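Local coordinates for 432aa long hypothetical deoxyribodipyrimidine photolyase (Sulfolobus tokodaii, PDB 2E0I), which probably repairs ultraviolet-damaged DNA by splitting cyclobutane pyrimidine dimers with light, and carries two FAD molecules, one thought to act as a light-harvesting cofactor, at residues G187-R190 and E191-L195. Numbering follows the deposited sequence.
Sequences GGRR and EGLYL
Glu191 OE1 takes two donors: the backbone N of Gly187, 3.0 Å from it, and NE2 of His219. The Gly187 N-H comes in from above the carboxylate plane and the bond is bent, 136° at the hydrogen. The other oxygen, OE2, accepts the backbone N-H of Arg186, so the carboxylate is gripped through both oxygens. Its reach back toward the preceding loop follows from CG lying anti to the backbone N (chi1 172°) and an extended chain beyond. Cut back to an alanine, Glu191 would lose the carboxylate that takes all three donors, which would probably leave the N-H groups of Arg186 and Gly187 and NE2 of His219 without this acceptor and the loop at Arg186 and Gly187 less firmly held to the helix. A water links Gly187 and Glu191 by a second route, donating to Gly187 O at 2.8 Å and accepting from Glu191 N at 2.6 Å. Beyond it the helix bonds begin: Gly192 N to Gly188 O at 3.2 Å, then Leu193 N to Arg189 O at 2.9 Å. On the flank, Leu193 CD1 lies over the rim of one face of the Arg189 guanidinium and 3.9 Å from Arg189 CG, while that arginine's NH2 forms a salt bridge with Glu229 and its NH1 bonds to Thr224 O. With Gly188 at the N-cap, this is the first turn of helix 189-196, a helix N-terminus tied to its leading loop by a first-turn glutamate.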
ATOM      1  N   GLY A 187     -11.792  -8.198  -1.211  1.00 26.30           N
ATOM      2  CA  GLY A 187     -11.569  -7.394  -2.401  1.00 23.02           C
ATOM      3  C   GLY A 187     -12.858  -6.903  -3.029  1.00 20.75           C
ATOM      4  O   GLY A 187     -13.931  -7.252  -2.553  1.00 20.06           O
ATOM      5  N   GLY A 188     -12.752  -6.094  -4.087  1.00 19.56           N
ATOM      6  CA  GLY A 188     -13.933  -5.573  -4.761  1.00 17.79           C
ATOM      7  C   GLY A 188     -14.527  -4.295  -4.168  1.00 17.55           C
ATOM      8  O   GLY A 188     -14.418  -4.030  -2.961  1.00 14.93           O
ATOM      9  N   ARG A 189     -15.182  -3.514  -5.031  1.00 17.76           N
ATOM     10  CA  ARG A 189     -15.801  -2.245  -4.651  1.00 18.38           C
ATOM     11  C   ARG A 189     -16.932  -2.374  -3.652  1.00 19.98           C
ATOM     12  O   ARG A 189     -17.115  -1.505  -2.810  1.00 20.61           O
ATOM     13  CB  ARG A 189     -16.315  -1.525  -5.888  1.00 16.69           C
ATOM     14  CG  ARG A 189     -17.113  -0.274  -5.620  1.00 15.42           C
ATOM     15  CD  ARG A 189     -17.446   0.368  -6.945  1.00 15.94           C
ATOM     16  NE  ARG A 189     -18.217   1.606  -6.854  1.00 17.20           N
ATOM     17  CZ  ARG A 189     -17.714   2.792  -6.523  1.00 18.66           C
ATOM     18  NH1 ARG A 189     -16.419   2.921  -6.237  1.00 18.54           N
ATOM     19  NH2 ARG A 189     -18.510   3.857  -6.495  1.00 17.75           N
ATOM     20  N   ARG A 190     -17.702  -3.448  -3.748  1.00 22.41           N
ATOM     21  CA  ARG A 190     -18.807  -3.657  -2.823  1.00 22.97           C
ATOM     22  C   ARG A 190     -18.312  -3.749  -1.381  1.00 23.41           C
ATOM     23  O   ARG A 190     -18.874  -3.115  -0.495  1.00 25.02           O
ATOM     24  CB  ARG A 190     -19.557  -4.923  -3.188  1.00 25.14           C
ATOM     25  CG  ARG A 190     -20.992  -4.689  -3.527  1.00 28.91           C
ATOM     26  CD  ARG A 190     -21.286  -5.142  -4.928  1.00 32.81           C
ATOM     27  NE  ARG A 190     -22.695  -4.956  -5.204  1.00 37.62           N
ATOM     28  CZ  ARG A 190     -23.231  -4.702  -6.394  1.00 40.86           C
ATOM     29  NH1 ARG A 190     -24.550  -4.556  -6.476  1.00 42.06           N
ATOM     30  NH2 ARG A 190     -22.482  -4.582  -7.489  1.00 40.53           N
ATOM     31  N   GLU A 191     -17.269  -4.537  -1.138  1.00 23.89           N
ATOM     32  CA  GLU A 191     -16.716  -4.662   0.212  1.00 24.57           C
ATOM     33  C   GLU A 191     -16.143  -3.312   0.616  1.00 23.81           C
ATOM     34  O   GLU A 191     -16.247  -2.906   1.772  1.00 23.38           O
ATOM     35  CB  GLU A 191     -15.588  -5.707   0.256  1.00 27.85           C
ATOM     36  CG  GLU A 191     -14.833  -5.746   1.599  1.00 32.21           C
ATOM     37  CD  GLU A 191     -13.562  -6.600   1.566  1.00 34.79           C
ATOM     38  OE1 GLU A 191     -12.564  -6.202   0.925  1.00 35.93           O
ATOM     39  OE2 GLU A 191     -13.559  -7.682   2.191  1.00 38.57           O
ATOM     40  N   GLY A 192     -15.527  -2.636  -0.354  1.00 22.16           N
ATOM     41  CA  GLY A 192     -14.931  -1.343  -0.104  1.00 20.38           C
ATOM     42  C   GLY A 192     -15.917  -0.341   0.459  1.00 19.85           C
ATOM     43  O   GLY A 192     -15.663   0.288   1.489  1.00 20.01           O
ATOM     44  N   LEU A 193     -17.049  -0.192  -0.213  1.00 18.78           N
ATOM     45  CA  LEU A 193     -18.062   0.755   0.225  1.00 17.73           C
ATOM     46  C   LEU A 193     -18.624   0.335   1.564  1.00 18.76           C
ATOM     47  O   LEU A 193     -18.963   1.175   2.397  1.00 19.27           O
ATOM     48  CB  LEU A 193     -19.176   0.844  -0.809  1.00 15.34           C
ATOM     49  CG  LEU A 193     -18.708   1.393  -2.163  1.00 14.90           C
ATOM     50  CD1 LEU A 193     -19.818   1.200  -3.176  1.00 13.40           C
ATOM     51  CD2 LEU A 193     -18.299   2.875  -2.039  1.00 11.54           C
ATOM     52  N   TYR A 194     -18.723  -0.966   1.786  1.00 18.90           N
ATOM     53  CA  TYR A 194     -19.245  -1.419   3.056  1.00 20.47           C
ATOM     54  C   TYR A 194     -18.314  -0.933   4.168  1.00 19.52           C
ATOM     55  O   TYR A 194     -18.771  -0.425   5.192  1.00 20.42           O
ATOM     56  CB  TYR A 194     -19.356  -2.944   3.070  1.00 23.55           C
ATOM     57  CG  TYR A 194     -19.777  -3.530   4.403  1.00 27.04           C
ATOM     58  CD1 TYR A 194     -21.119  -3.565   4.787  1.00 27.28           C
ATOM     59  CD2 TYR A 194     -18.818  -4.070   5.278  1.00 30.22           C
ATOM     60  CE1 TYR A 194     -21.501  -4.131   6.006  1.00 30.89           C
ATOM     61  CE2 TYR A 194     -19.179  -4.635   6.495  1.00 31.96           C
ATOM     62  CZ  TYR A 194     -20.520  -4.667   6.856  1.00 33.86           C
ATOM     63  OH  TYR A 194     -20.862  -5.252   8.062  1.00 37.30           O
ATOM     64  N   LEU A 195     -17.010  -1.086   3.962  1.00 18.70           N
ATOM     65  CA  LEU A 195     -16.022  -0.663   4.949  1.00 18.31           C
ATOM     66  C   LEU A 195     -16.049   0.844   5.129  1.00 17.81           C
ATOM     67  O   LEU A 195     -15.925   1.340   6.243  1.00 17.85           O
ATOM     68  CB  LEU A 195     -14.619  -1.098   4.512  1.00 18.56           C
ATOM     69  CG  LEU A 195     -14.361  -2.606   4.578  1.00 19.20           C
ATOM     70  CD1 LEU A 195     -13.125  -2.956   3.758  1.00 18.10           C
ATOM     71  CD2 LEU A 195     -14.216  -3.052   6.038  1.00 15.92           C
TER
HETATM   72  O   HOH W   1     -16.645  -6.678  -2.462  1.00 19.17           O